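Local structure of ribose transcriptional regulator (Enterococcus faecium DO, 4RK1) at residues Asp220-Cys225 with Gln237-Leu242; Ile128-Pro133 with Gly187-Asn192; Arg88-Leu93 with Gly100-Val105; Ile10-Pro15 with Thr40-Ala45. The protein binds ribose and, as a LacI-family member, probably acts as a transcriptional repressor that binds regulatory DNA. All coordinates share one frame; numbering follows the deposited sequence.

Contact 1 of 4, residues Asp220-Cys225 with Gln237-Leu242; sequences DNIDMC and QPIFEL. With RIB (alpha-D-ribofuranose), chain K.
Gln237 N gives a hydrogen bond to Asp220 O (3.0 Å). Close by, water 1 accepts from Asn221 ND2 and donates to Gln237 O, which makes a second, bridged link between the two loops. The amide oxygen of Asn221 is taken by Arg273. On the sugar side of this backbone bond, the side chains of Asp220 and Gln237 lie side by side and point the same way, into the ribose pocket of the periplasmic-binding-protein fold. Their carboxylate and amide planes are 50° apart. Asp220 holds CG beside its backbone N and anti to the carbonyl carbon (chi1 -74°), and there OD1 accepts a hydrogen bond from ribose O3 at 2.6 Å. Gln237 is also a pocket residue, and its side-chain amide sits near ribose O2. Ile239, in the first turn of helix 239-255, brings its CD1 to 3.7 Å from Asp220 O. The same methyl meets Ile222 CG2 at 4.0 Å. Ile222 also packs on Phe197 of helix 193-205, while Ile239 touches Phe21 of helix 20-33.

Contact 2 of 4, residues Ile128-Pro133 with Gly187-Asn192; sequences IALVYP and GVFALN. With RIB (alpha-D-ribofuranose), chain K.
Two neighbouring parallel strands, 128-133 and 187-190, run through the sheet of the lobe that also carries helices 138-153 and 193-205. Four backbone hydrogen bonds alternate between them. Ala129 N donates to Gly187 O, and Phe189 N to Ala129 O (2.9 Å). Val131 N then donates to Phe189 O, and Leu191 N to Val131 O (2.9 Å). On the face with Leu130 and Phe189, the two side chains lie side by side. Leu130 CD1 approaches Phe189 CD2 at 3.7 Å, and Leu191 CD2 sits 3.9 Å above one face of the ring, toward its rim. The Phe189 ring also meets Phe147 of helix 138-153. On the other face, Val131 CG2 meets Val188 CG1 at 3.7 Å, and both valines touch Leu199 of helix 193-205. Leu191 CG rests against Tyr132 CB (3.8 Å). Just past the strand, Asn192 holds CG between its backbone N and carbonyl carbon (chi1 76°). From there ND2 donates to ribose O5 at 2.9 Å, while OD1 caps Leu195 N at the start of helix 193-205. A ligand-binding residue at the C-terminal end of a parallel strand, leading into a helix, is typical of Rossmann-like alpha/beta folds such as this sugar-binding domain.

Contact 3 of 4, residues Arg88-Leu93 with Gly100-Val105; sequences RPFIVL and GFSDAV
Ser102 lays its CB over one face of the Phe90 ring, 3.7 Å from the centroid and 28° off the ring normal, in a CH-pi contact. The pair lies where the parallel strands 90-93 and 103-107 begin, in the alpha/beta sheet of the sugar-binding domain. Phe90 CG stands between its own backbone N and carbonyl carbon (chi1 64°), which turns the ring toward Ser102. Leu83 and Ile79 of helix 76-84 also pack on the ring. Ser102 OG is bonded to Glu99 O. Farther along, Ile91 and Asp103 are set obliquely to each other, with Ile91 CD1 3.8 Å from Asp103 CB. The carboxylate of Asp103 forms a salt bridge to Arg253 and accepts from the backbone N of Glu262. Val92 N donates to Asp103 O (3.0 Å), and Val105 N to Val92 O (3.1 Å). Val92 CG2 presses tightly on Ala104 CB at 3.5 Å. Water 2 joins the strand starts, donating to Phe90 O and to Asp103 OD2 (2.6 Å) and accepting from Asp103 N.

Contact 4 of 4, residues Ile10-Pro15 with Thr40-Ala45; sequences IGVLVP and TILCNA
Val12 has CG1 anti to its backbone N (chi1 -177°), and this places CG2 beside that N and against Thr40 CG2, 3.6 Å away. Val14 is turned differently (chi1 -59°): its CG2 meets Leu42 CD1 at 3.8 Å, and the two side chains cross at about a right angle. On the opposite face, Ile41 lays CG1 alongside the backbone of the other strand, 3.7 Å from Gly11 CA. Leu13 CG touches Cys43 CB there at 4.1 Å. These strands are the two arms of a right-handed beta-alpha-beta crossover, joined by helix 20-33. Met26 of that helix covers Thr40 and Leu42, whereas helix 55-61 packs on Leu13 and Cys43. Five backbone hydrogen bonds zip the parallel pair together. They begin with Ile41 N to Ile10 O (3.0 Å) and end with Ala45 N to Val14 O (2.8 Å). In between, Val12 N donates to Ile41 O, Cys43 N to Val12 O and Val14 N to Cys43 O. Asn44 OD1 accepts from Ile17 N. Strand 39-44 is outermost in its own chain's sheet, and Leu42 makes backbone hydrogen bonds to the second subunit. Ile41 packs there on Cys43 of that subunit.

How the contacts relate
All four contacts are largely buried, but only contacts 1 and 2 reach ribose. Contacts 2, 3 and 4 are parallel strand pairs, contacts 3 and 4 in one lobe and contact 2 in the other. Contact 2 lies on the opposite side of the chain's centre from contacts 3 and 4. Contact 1 instead joins two loops and a helix start by one direct backbone bond and a water. Contact 4 has the longest ladder and borders the second subunit, which contact 1 also touches through Asp223 and Met224. Contact 3 is wetter at its strand starts, with exposed Gly100 and Phe101. Contact 1 touches two of the others: Asp220 packs on Asn192 of contact 2, and Leu242 on Leu93 and Val105 of contact 3.

Contact 1 of 4, residues Asp220-Cys225 with Gln237-Leu242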
loop_
_atom_site.group_PDB
_atom_site.type_symbol
_atom_site.label_atom_id
_atom_site.label_comp_id
_atom_site.label_asym_id
_atom_site.label_seq_id
_atom_site.Cartn_x
_atom_site.Cartn_y
_atom_site.Cartn_z
ATOM N N ASP B 220 -8.349 -6.963 -9.548
ATOM C CA ASP B 220 -7.791 -5.587 -9.488
ATOM C C ASP B 220 -6.610 -5.430 -10.448
ATOM O O ASP B 220 -6.526 -4.443 -11.156
ATOM C CB ASP B 220 -7.318 -5.142 -8.095
ATOM C CG ASP B 220 -8.453 -4.830 -7.152
ATOM O OD1 ASP B 220 -9.627 -4.720 -7.600
ATOM O OD2 ASP B 220 -8.153 -4.706 -5.946
ATOM N N ASN B 221 -5.712 -6.413 -10.440
ATOM C CA ASN B 221 -4.401 -6.310 -11.060
ATOM C C ASN B 221 -3.516 -5.252 -10.401
ATOM O O ASN B 221 -2.908 -4.430 -11.074
ATOM C CB ASN B 221 -4.511 -6.056 -12.573
ATOM C CG ASN B 221 -3.191 -6.259 -13.294
ATOM O OD1 ASN B 221 -2.456 -7.207 -13.012
ATOM N ND2 ASN B 221 -2.876 -5.361 -14.214
ATOM N N ILE B 222 -3.434 -5.271 -9.077
ATOM C CA ILE B 222 -2.437 -4.440 -8.390
ATOM C C ILE B 222 -1.046 -4.949 -8.779
ATOM O O ILE B 222 -0.900 -6.098 -9.208
ATOM C CB ILE B 222 -2.661 -4.382 -6.856
ATOM C CG1 ILE B 222 -2.605 -5.779 -6.206
ATOM C CG2 ILE B 222 -3.998 -3.717 -6.551
ATOM C CD1 ILE B 222 -2.543 -5.747 -4.691
ATOM N N ASP B 223 -0.039 -4.080 -8.689
ATOM C CA ASP B 223 1.328 -4.406 -9.150
ATOM C C ASP B 223 1.880 -5.722 -8.597
ATOM O O ASP B 223 2.541 -6.476 -9.321
ATOM C CB ASP B 223 2.314 -3.271 -8.784
ATOM C CG ASP B 223 2.175 -2.051 -9.673
ATOM O OD1 ASP B 223 1.409 -2.098 -10.655
ATOM O OD2 ASP B 223 2.838 -1.033 -9.388
HETATM N N MSE B 224 1.598 -6.004 -7.326
HETATM C CA MSE B 224 2.119 -7.213 -6.651
HETATM C C MSE B 224 1.802 -8.515 -7.353
HETATM O O MSE B 224 2.540 -9.507 -7.185
HETATM C CB MSE B 224 1.637 -7.222 -5.194
HETATM C CG MSE B 224 2.369 -8.217 -4.296
HETATM SE SE MSE B 224 4.226 -7.629 -3.956
HETATM C CE MSE B 224 5.082 -9.359 -3.547
ATOM N N CYS B 225 0.734 -8.538 -8.155
ATOM C CA CYS B 225 0.373 -9.740 -8.947
ATOM C C CYS B 225 1.530 -10.296 -9.779
ATOM O O CYS B 225 1.621 -11.497 -10.009
ATOM C CB CYS B 225 -0.779 -9.426 -9.896
ATOM S SG CYS B 225 -2.382 -9.198 -9.115
ATOM N N GLN B 237 -8.663 -3.931 -13.185
ATOM C CA GLN B 237 -9.284 -2.622 -13.219
ATOM C C GLN B 237 -8.219 -1.640 -13.690
ATOM O O GLN B 237 -7.048 -1.806 -13.358
ATOM C CB GLN B 237 -9.750 -2.212 -11.825
ATOM C CG GLN B 237 -10.916 -3.006 -11.271
ATOM C CD GLN B 237 -11.506 -2.350 -10.041
ATOM O OE1 GLN B 237 -11.319 -2.816 -8.913
ATOM N NE2 GLN B 237 -12.201 -1.248 -10.247
ATOM N N PRO B 238 -8.605 -0.615 -14.467
ATOM C CA PRO B 238 -7.619 0.391 -14.870
ATOM C C PRO B 238 -7.460 1.414 -13.735
ATOM O O PRO B 238 -8.033 2.513 -13.785
ATOM C CB PRO B 238 -8.258 1.015 -16.115
ATOM C CG PRO B 238 -9.732 0.925 -15.846
ATOM C CD PRO B 238 -9.933 -0.349 -15.051
ATOM N N ILE B 239 -6.683 1.042 -12.724
ATOM C CA ILE B 239 -6.738 1.696 -11.406
ATOM C C ILE B 239 -6.242 3.135 -11.478
ATOM O O ILE B 239 -6.904 4.064 -11.027
ATOM C CB ILE B 239 -5.881 0.966 -10.345
ATOM C CG1 ILE B 239 -6.214 -0.527 -10.291
ATOM C CG2 ILE B 239 -6.106 1.592 -8.968
ATOM C CD1 ILE B 239 -5.196 -1.346 -9.540
ATOM N N PHE B 240 -5.059 3.303 -12.050
ATOM C CA PHE B 240 -4.441 4.613 -12.159
ATOM C C PHE B 240 -5.326 5.531 -12.998
ATOM O O PHE B 240 -5.560 6.681 -12.628
ATOM C CB PHE B 240 -3.039 4.455 -12.780
ATOM C CG PHE B 240 -2.241 5.734 -12.854
ATOM C CD1 PHE B 240 -1.538 6.194 -11.754
ATOM C CD2 PHE B 240 -2.161 6.452 -14.044
ATOM C CE1 PHE B 240 -0.775 7.348 -11.828
ATOM C CE2 PHE B 240 -1.412 7.617 -14.120
ATOM C CZ PHE B 240 -0.719 8.064 -13.011
ATOM N N GLU B 241 -5.826 5.010 -14.120
ATOM C CA GLU B 241 -6.703 5.768 -15.024
ATOM C C GLU B 241 -8.014 6.148 -14.370
ATOM O O GLU B 241 -8.547 7.212 -14.647
ATOM C CB GLU B 241 -7.009 4.970 -16.300
ATOM C CG GLU B 241 -7.754 5.757 -17.375
ATOM C CD GLU B 241 -8.232 4.898 -18.539
ATOM O OE1 GLU B 241 -7.864 3.710 -18.611
ATOM O OE2 GLU B 241 -8.984 5.415 -19.390
ATOM N N LEU B 242 -8.541 5.255 -13.532
ATOM C CA LEU B 242 -9.731 5.530 -12.736
ATOM C C LEU B 242 -9.510 6.756 -11.852
ATOM O O LEU B 242 -10.356 7.648 -11.779
ATOM C CB LEU B 242 -10.081 4.303 -11.886
ATOM C CG LEU B 242 -11.237 4.398 -10.903
ATOM C CD1 LEU B 242 -12.531 4.698 -11.635
ATOM C CD2 LEU B 242 -11.349 3.100 -10.118
HETATM O O5 RIB K . -9.125 -4.228 -3.806
HETATM C C5 RIB K . -9.997 -3.421 -3.003
HETATM C C4 RIB K . -11.336 -3.532 -3.583
HETATM O O4 RIB K . -12.277 -2.719 -2.860
HETATM C C3 RIB K . -11.072 -3.051 -5.002
HETATM O O3 RIB K . -11.423 -4.137 -5.838
HETATM C C2 RIB K . -11.913 -1.797 -5.114
HETATM O O2 RIB K . -12.707 -1.770 -6.288
HETATM C C1 RIB K . -12.663 -1.675 -3.771
HETATM O O1 RIB K . -14.067 -1.600 -3.929
HETATM O O HOH W 1 -4.494 -2.738 -14.066
#

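Contact 2 of 4, residues Ile128-Pro133 with Gly187-Asn192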
loop_
_atom_site.group_PDB
_atom_site.type_symbol
_atom_site.label_atom_id
_atom_site.label_comp_id
_atom_site.label_asym_id
_atom_site.label_seq_id
_atom_site.Cartn_x
_atom_site.Cartn_y
_atom_site.Cartn_z
ATOM N N ILE B 128 -16.475 -24.528 -7.286
ATOM C CA ILE B 128 -15.680 -23.327 -7.186
ATOM C C ILE B 128 -15.991 -22.619 -5.883
ATOM O O ILE B 128 -17.148 -22.497 -5.492
ATOM C CB ILE B 128 -15.978 -22.391 -8.373
ATOM C CG1 ILE B 128 -15.479 -23.035 -9.675
ATOM C CG2 ILE B 128 -15.347 -21.017 -8.148
ATOM C CD1 ILE B 128 -15.938 -22.322 -10.933
ATOM N N ALA B 129 -14.938 -22.134 -5.236
ATOM C CA ALA B 129 -15.050 -21.361 -4.015
ATOM C C ALA B 129 -14.998 -19.875 -4.332
ATOM O O ALA B 129 -14.230 -19.424 -5.189
ATOM C CB ALA B 129 -13.930 -21.731 -3.051
ATOM N N LEU B 130 -15.842 -19.133 -3.636
ATOM C CA LEU B 130 -15.899 -17.689 -3.716
ATOM C C LEU B 130 -15.341 -17.152 -2.407
ATOM O O LEU B 130 -15.875 -17.436 -1.341
ATOM C CB LEU B 130 -17.354 -17.264 -3.894
ATOM C CG LEU B 130 -17.658 -15.992 -4.664
ATOM C CD1 LEU B 130 -17.250 -16.141 -6.123
ATOM C CD2 LEU B 130 -19.143 -15.696 -4.535
ATOM N N VAL B 131 -14.236 -16.421 -2.489
ATOM C CA VAL B 131 -13.619 -15.802 -1.319
ATOM C C VAL B 131 -13.895 -14.310 -1.394
ATOM O O VAL B 131 -13.411 -13.617 -2.296
ATOM C CB VAL B 131 -12.100 -16.096 -1.258
ATOM C CG1 VAL B 131 -11.441 -15.357 -0.099
ATOM C CG2 VAL B 131 -11.856 -17.593 -1.121
ATOM N N TYR B 132 -14.689 -13.807 -0.460
ATOM C CA TYR B 132 -15.217 -12.450 -0.583
ATOM C C TYR B 132 -15.467 -11.821 0.780
ATOM O O TYR B 132 -15.574 -12.529 1.769
ATOM C CB TYR B 132 -16.511 -12.487 -1.390
ATOM C CG TYR B 132 -17.618 -13.246 -0.707
ATOM C CD1 TYR B 132 -17.663 -14.632 -0.757
ATOM C CD2 TYR B 132 -18.612 -12.582 -0.000
ATOM C CE1 TYR B 132 -18.667 -15.339 -0.127
ATOM C CE2 TYR B 132 -19.626 -13.283 0.638
ATOM C CZ TYR B 132 -19.649 -14.661 0.569
ATOM O OH TYR B 132 -20.649 -15.376 1.195
ATOM N N PRO B 133 -15.570 -10.485 0.833
ATOM C CA PRO B 133 -15.809 -9.820 2.105
ATOM C C PRO B 133 -17.230 -10.009 2.604
ATOM O O PRO B 133 -18.174 -9.779 1.862
ATOM C CB PRO B 133 -15.567 -8.348 1.781
ATOM C CG PRO B 133 -15.843 -8.226 0.322
ATOM C CD PRO B 133 -15.361 -9.515 -0.263
ATOM N N GLY B 187 -11.304 -24.765 -7.946
ATOM C CA GLY B 187 -11.003 -23.412 -8.430
ATOM C C GLY B 187 -11.504 -22.376 -7.442
ATOM O O GLY B 187 -12.433 -22.644 -6.668
ATOM N N VAL B 188 -10.880 -21.200 -7.453
ATOM C CA VAL B 188 -11.200 -20.139 -6.499
ATOM C C VAL B 188 -11.265 -18.785 -7.196
ATOM O O VAL B 188 -10.338 -18.415 -7.921
ATOM C CB VAL B 188 -10.147 -20.026 -5.373
ATOM C CG1 VAL B 188 -10.583 -18.991 -4.332
ATOM C CG2 VAL B 188 -9.901 -21.378 -4.719
ATOM N N PHE B 189 -12.351 -18.057 -6.965
ATOM C CA PHE B 189 -12.444 -16.640 -7.336
ATOM C C PHE B 189 -12.330 -15.816 -6.060
ATOM O O PHE B 189 -13.223 -15.840 -5.212
ATOM C CB PHE B 189 -13.758 -16.349 -8.072
ATOM C CG PHE B 189 -13.949 -14.891 -8.494
ATOM C CD1 PHE B 189 -12.872 -14.065 -8.804
ATOM C CD2 PHE B 189 -15.229 -14.363 -8.610
ATOM C CE1 PHE B 189 -13.069 -12.748 -9.189
ATOM C CE2 PHE B 189 -15.430 -13.048 -9.006
ATOM C CZ PHE B 189 -14.347 -12.239 -9.297
ATOM N N ALA B 190 -11.207 -15.118 -5.922
ATOM C CA ALA B 190 -10.974 -14.190 -4.815
ATOM C C ALA B 190 -11.400 -12.806 -5.255
ATOM O O ALA B 190 -10.979 -12.338 -6.306
ATOM C CB ALA B 190 -9.502 -14.189 -4.423
ATOM N N LEU B 191 -12.222 -12.138 -4.453
ATOM C CA LEU B 191 -12.850 -10.897 -4.916
ATOM C C LEU B 191 -11.916 -9.669 -4.940
ATOM O O LEU B 191 -12.299 -8.605 -5.422
ATOM C CB LEU B 191 -14.143 -10.619 -4.163
ATOM C CG LEU B 191 -15.412 -11.229 -4.786
ATOM C CD1 LEU B 191 -15.757 -10.532 -6.097
ATOM C CD2 LEU B 191 -15.292 -12.716 -5.023
ATOM N N ASN B 192 -10.710 -9.829 -4.421
ATOM C CA ASN B 192 -9.593 -8.943 -4.778
ATOM C C ASN B 192 -8.260 -9.654 -4.663
ATOM O O ASN B 192 -8.180 -10.793 -4.177
ATOM C CB ASN B 192 -9.614 -7.593 -4.027
ATOM C CG ASN B 192 -9.157 -7.677 -2.575
ATOM O OD1 ASN B 192 -8.876 -8.745 -2.023
ATOM N ND2 ASN B 192 -9.075 -6.509 -1.948
HETATM O O5 RIB K . -9.125 -4.228 -3.806
HETATM C C5 RIB K . -9.997 -3.421 -3.003
HETATM C C4 RIB K . -11.336 -3.532 -3.583
HETATM O O4 RIB K . -12.277 -2.719 -2.860
HETATM C C3 RIB K . -11.072 -3.051 -5.002
HETATM O O3 RIB K . -11.423 -4.137 -5.838
HETATM C C2 RIB K . -11.913 -1.797 -5.114
HETATM O O2 RIB K . -12.707 -1.770 -6.288
HETATM C C1 RIB K . -12.663 -1.675 -3.771
HETATM O O1 RIB K . -14.067 -1.600 -3.929
#

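Contact 3 of 4, residues Arg88-Leu93 with Gly100-Val105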
loop_
_atom_site.group_PDB
_atom_site.type_symbol
_atom_site.label_atom_id
_atom_site.label_comp_id
_atom_site.label_asym_id
_atom_site.label_seq_id
_atom_site.Cartn_x
_atom_site.Cartn_y
_atom_site.Cartn_z
ATOM N N ARG B 88 -19.432 22.522 -2.327
ATOM C CA ARG B 88 -18.204 21.763 -2.608
ATOM C C ARG B 88 -18.564 20.602 -3.545
ATOM O O ARG B 88 -19.264 19.662 -3.138
ATOM C CB ARG B 88 -17.581 21.225 -1.312
ATOM C CG ARG B 88 -17.469 22.237 -0.176
ATOM C CD ARG B 88 -16.605 23.448 -0.530
ATOM N NE ARG B 88 -16.783 24.489 0.486
ATOM C CZ ARG B 88 -16.212 24.498 1.688
ATOM N NH1 ARG B 88 -15.361 23.538 2.059
ATOM N NH2 ARG B 88 -16.482 25.492 2.528
ATOM N N PRO B 89 -18.123 20.673 -4.810
ATOM C CA PRO B 89 -18.475 19.606 -5.736
ATOM C C PRO B 89 -17.761 18.306 -5.386
ATOM O O PRO B 89 -16.735 18.326 -4.702
ATOM C CB PRO B 89 -17.980 20.133 -7.083
ATOM C CG PRO B 89 -16.873 21.059 -6.738
ATOM C CD PRO B 89 -17.284 21.702 -5.453
ATOM N N PHE B 90 -18.316 17.186 -5.827
ATOM C CA PHE B 90 -17.716 15.897 -5.528
ATOM C C PHE B 90 -17.953 14.853 -6.602
ATOM O O PHE B 90 -18.884 14.959 -7.405
ATOM C CB PHE B 90 -18.193 15.382 -4.164
ATOM C CG PHE B 90 -19.663 15.094 -4.103
ATOM C CD1 PHE B 90 -20.581 16.125 -3.936
ATOM C CD2 PHE B 90 -20.135 13.798 -4.218
ATOM C CE1 PHE B 90 -21.938 15.862 -3.886
ATOM C CE2 PHE B 90 -21.495 13.526 -4.166
ATOM C CZ PHE B 90 -22.398 14.565 -4.016
ATOM N N ILE B 91 -17.073 13.853 -6.596
ATOM C CA ILE B 91 -17.127 12.714 -7.483
ATOM C C ILE B 91 -17.351 11.495 -6.622
ATOM O O ILE B 91 -16.812 11.420 -5.524
ATOM C CB ILE B 91 -15.796 12.496 -8.231
ATOM C CG1 ILE B 91 -15.323 13.782 -8.909
ATOM C CG2 ILE B 91 -15.937 11.372 -9.244
ATOM C CD1 ILE B 91 -16.293 14.354 -9.915
ATOM N N VAL B 92 -18.130 10.541 -7.126
ATOM C CA VAL B 92 -18.339 9.270 -6.435
ATOM C C VAL B 92 -17.817 8.142 -7.306
ATOM O O VAL B 92 -17.854 8.208 -8.527
ATOM C CB VAL B 92 -19.825 9.001 -6.086
ATOM C CG1 VAL B 92 -20.354 10.069 -5.148
ATOM C CG2 VAL B 92 -20.689 8.924 -7.337
ATOM N N LEU B 93 -17.317 7.102 -6.665
ATOM C CA LEU B 93 -16.846 5.948 -7.382
ATOM C C LEU B 93 -16.765 4.765 -6.446
ATOM O O LEU B 93 -16.983 4.887 -5.239
ATOM C CB LEU B 93 -15.469 6.215 -7.979
ATOM C CG LEU B 93 -14.294 6.492 -7.044
ATOM C CD1 LEU B 93 -12.994 6.111 -7.729
ATOM C CD2 LEU B 93 -14.226 7.945 -6.625
ATOM N N GLY B 100 -27.282 12.610 -6.330
ATOM C CA GLY B 100 -27.721 13.695 -7.194
ATOM C C GLY B 100 -26.709 14.827 -7.233
ATOM O O GLY B 100 -26.106 15.176 -6.217
ATOM N N PHE B 101 -26.538 15.403 -8.415
ATOM C CA PHE B 101 -25.643 16.521 -8.640
ATOM C C PHE B 101 -24.203 16.192 -8.252
ATOM O O PHE B 101 -23.509 16.971 -7.581
ATOM C CB PHE B 101 -26.157 17.786 -7.938
ATOM C CG PHE B 101 -27.486 18.280 -8.458
ATOM C CD1 PHE B 101 -27.783 18.247 -9.816
ATOM C CD2 PHE B 101 -28.430 18.810 -7.586
ATOM C CE1 PHE B 101 -28.996 18.719 -10.292
ATOM C CE2 PHE B 101 -29.645 19.284 -8.058
ATOM C CZ PHE B 101 -29.926 19.236 -9.412
ATOM N N SER B 102 -23.777 15.016 -8.688
ATOM C CA SER B 102 -22.377 14.619 -8.636
ATOM C C SER B 102 -22.072 13.869 -9.920
ATOM O O SER B 102 -22.973 13.345 -10.571
ATOM C CB SER B 102 -22.110 13.716 -7.434
ATOM O OG SER B 102 -22.809 12.486 -7.534
ATOM N N ASP B 103 -20.804 13.851 -10.294
ATOM C CA ASP B 103 -20.334 12.997 -11.365
ATOM C C ASP B 103 -19.803 11.718 -10.739
ATOM O O ASP B 103 -19.478 11.694 -9.560
ATOM C CB ASP B 103 -19.241 13.706 -12.146
ATOM C CG ASP B 103 -19.687 15.060 -12.653
ATOM O OD1 ASP B 103 -20.501 15.093 -13.598
ATOM O OD2 ASP B 103 -19.215 16.089 -12.112
ATOM N N ALA B 104 -19.744 10.656 -11.526
ATOM C CA ALA B 104 -19.280 9.361 -11.048
ATOM C C ALA B 104 -18.369 8.722 -12.074
ATOM O O ALA B 104 -18.491 8.990 -13.278
ATOM C CB ALA B 104 -20.463 8.455 -10.767
ATOM N N VAL B 105 -17.443 7.887 -11.592
ATOM C CA VAL B 105 -16.643 7.018 -12.457
ATOM C C VAL B 105 -16.722 5.622 -11.881
ATOM O O VAL B 105 -16.518 5.433 -10.685
ATOM C CB VAL B 105 -15.141 7.355 -12.476
ATOM C CG1 VAL B 105 -14.491 6.682 -13.687
ATOM C CG2 VAL B 105 -14.914 8.842 -12.473
HETATM O O HOH W 2 -19.367 16.664 -9.536
HETATM O O HOH W 3 -20.870 18.070 -7.585
#

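Contact 4 of 4, residues Ile10-Pro15 with Thr40-Ala45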
loop_
_atom_site.group_PDB
_atom_site.type_symbol
_atom_site.label_atom_id
_atom_site.label_comp_id
_atom_site.label_asym_id
_atom_site.label_seq_id
_atom_site.Cartn_x
_atom_site.Cartn_y
_atom_site.Cartn_z
ATOM N N ILE B 10 -8.078 19.327 -2.519
ATOM C CA ILE B 10 -9.097 18.332 -2.844
ATOM C C ILE B 10 -8.926 17.181 -1.874
ATOM O O ILE B 10 -7.814 16.696 -1.703
ATOM C CB ILE B 10 -8.908 17.789 -4.283
ATOM C CG1 ILE B 10 -8.986 18.918 -5.312
ATOM C CG2 ILE B 10 -9.905 16.678 -4.602
ATOM C CD1 ILE B 10 -10.276 19.692 -5.305
ATOM N N GLY B 11 -10.019 16.741 -1.258
ATOM C CA GLY B 11 -10.014 15.589 -0.359
ATOM C C GLY B 11 -10.458 14.295 -1.012
ATOM O O GLY B 11 -11.475 14.251 -1.688
ATOM N N VAL B 12 -9.686 13.233 -0.791
ATOM C CA VAL B 12 -9.985 11.913 -1.319
ATOM C C VAL B 12 -10.332 11.003 -0.148
ATOM O O VAL B 12 -9.532 10.840 0.764
ATOM C CB VAL B 12 -8.778 11.352 -2.092
ATOM C CG1 VAL B 12 -9.114 10.010 -2.713
ATOM C CG2 VAL B 12 -8.336 12.334 -3.159
ATOM N N LEU B 13 -11.529 10.427 -0.162
ATOM C CA LEU B 13 -11.967 9.567 0.916
ATOM C C LEU B 13 -11.999 8.127 0.435
ATOM O O LEU B 13 -12.730 7.798 -0.495
ATOM C CB LEU B 13 -13.340 10.013 1.436
ATOM C CG LEU B 13 -13.328 11.173 2.441
ATOM C CD1 LEU B 13 -12.682 12.418 1.863
ATOM C CD2 LEU B 13 -14.738 11.478 2.920
ATOM N N VAL B 14 -11.200 7.269 1.061
ATOM C CA VAL B 14 -11.137 5.867 0.665
ATOM C C VAL B 14 -11.452 4.952 1.838
ATOM O O VAL B 14 -11.296 5.345 2.984
ATOM C CB VAL B 14 -9.765 5.471 0.063
ATOM C CG1 VAL B 14 -9.445 6.308 -1.162
ATOM C CG2 VAL B 14 -8.649 5.584 1.091
ATOM N N PRO B 15 -11.893 3.718 1.545
ATOM C CA PRO B 15 -12.203 2.775 2.616
ATOM C C PRO B 15 -10.966 2.199 3.309
ATOM O O PRO B 15 -11.055 1.810 4.460
ATOM C CB PRO B 15 -12.968 1.639 1.909
ATOM C CG PRO B 15 -12.973 1.945 0.455
ATOM C CD PRO B 15 -12.116 3.150 0.204
ATOM N N THR B 40 -3.567 17.415 -2.991
ATOM C CA THR B 40 -4.425 16.259 -2.754
ATOM C C THR B 40 -4.189 15.731 -1.352
ATOM O O THR B 40 -3.052 15.460 -0.961
ATOM C CB THR B 40 -4.148 15.134 -3.776
ATOM O OG1 THR B 40 -4.108 15.684 -5.098
ATOM C CG2 THR B 40 -5.224 14.057 -3.707
ATOM N N ILE B 41 -5.265 15.596 -0.592
ATOM C CA ILE B 41 -5.196 15.001 0.735
ATOM C C ILE B 41 -6.073 13.771 0.771
ATOM O O ILE B 41 -7.096 13.708 0.084
ATOM C CB ILE B 41 -5.594 15.973 1.869
ATOM C CG1 ILE B 41 -7.078 16.361 1.809
ATOM C CG2 ILE B 41 -4.712 17.217 1.835
ATOM C CD1 ILE B 41 -7.500 17.275 2.934
ATOM N N LEU B 42 -5.655 12.787 1.556
ATOM C CA LEU B 42 -6.380 11.526 1.662
ATOM C C LEU B 42 -6.823 11.237 3.088
ATOM O O LEU B 42 -6.081 11.449 4.050
ATOM C CB LEU B 42 -5.524 10.376 1.149
ATOM C CG LEU B 42 -6.213 9.016 1.314
ATOM C CD1 LEU B 42 -6.153 8.220 0.032
ATOM C CD2 LEU B 42 -5.638 8.226 2.483
ATOM N N CYS B 43 -8.048 10.745 3.190
ATOM C CA CYS B 43 -8.641 10.293 4.423
ATOM C C CYS B 43 -9.009 8.839 4.279
ATOM O O CYS B 43 -9.550 8.431 3.258
ATOM C CB CYS B 43 -9.927 11.054 4.703
ATOM S SG CYS B 43 -9.673 12.480 5.736
ATOM N N ASN B 44 -8.737 8.083 5.330
ATOM C CA ASN B 44 -9.046 6.674 5.409
ATOM C C ASN B 44 -10.305 6.575 6.252
ATOM O O ASN B 44 -10.242 6.652 7.472
ATOM C CB ASN B 44 -7.867 5.942 6.070
ATOM C CG ASN B 44 -7.947 4.444 5.923
ATOM O OD1 ASN B 44 -8.109 3.933 4.820
ATOM N ND2 ASN B 44 -7.799 3.723 7.031
ATOM N N ALA B 45 -11.451 6.447 5.594
ATOM C CA ALA B 45 -12.739 6.479 6.277
ATOM C C ALA B 45 -13.475 5.164 6.079
ATOM O O ALA B 45 -13.942 4.874 4.977
ATOM C CB ALA B 45 -13.575 7.641 5.765
#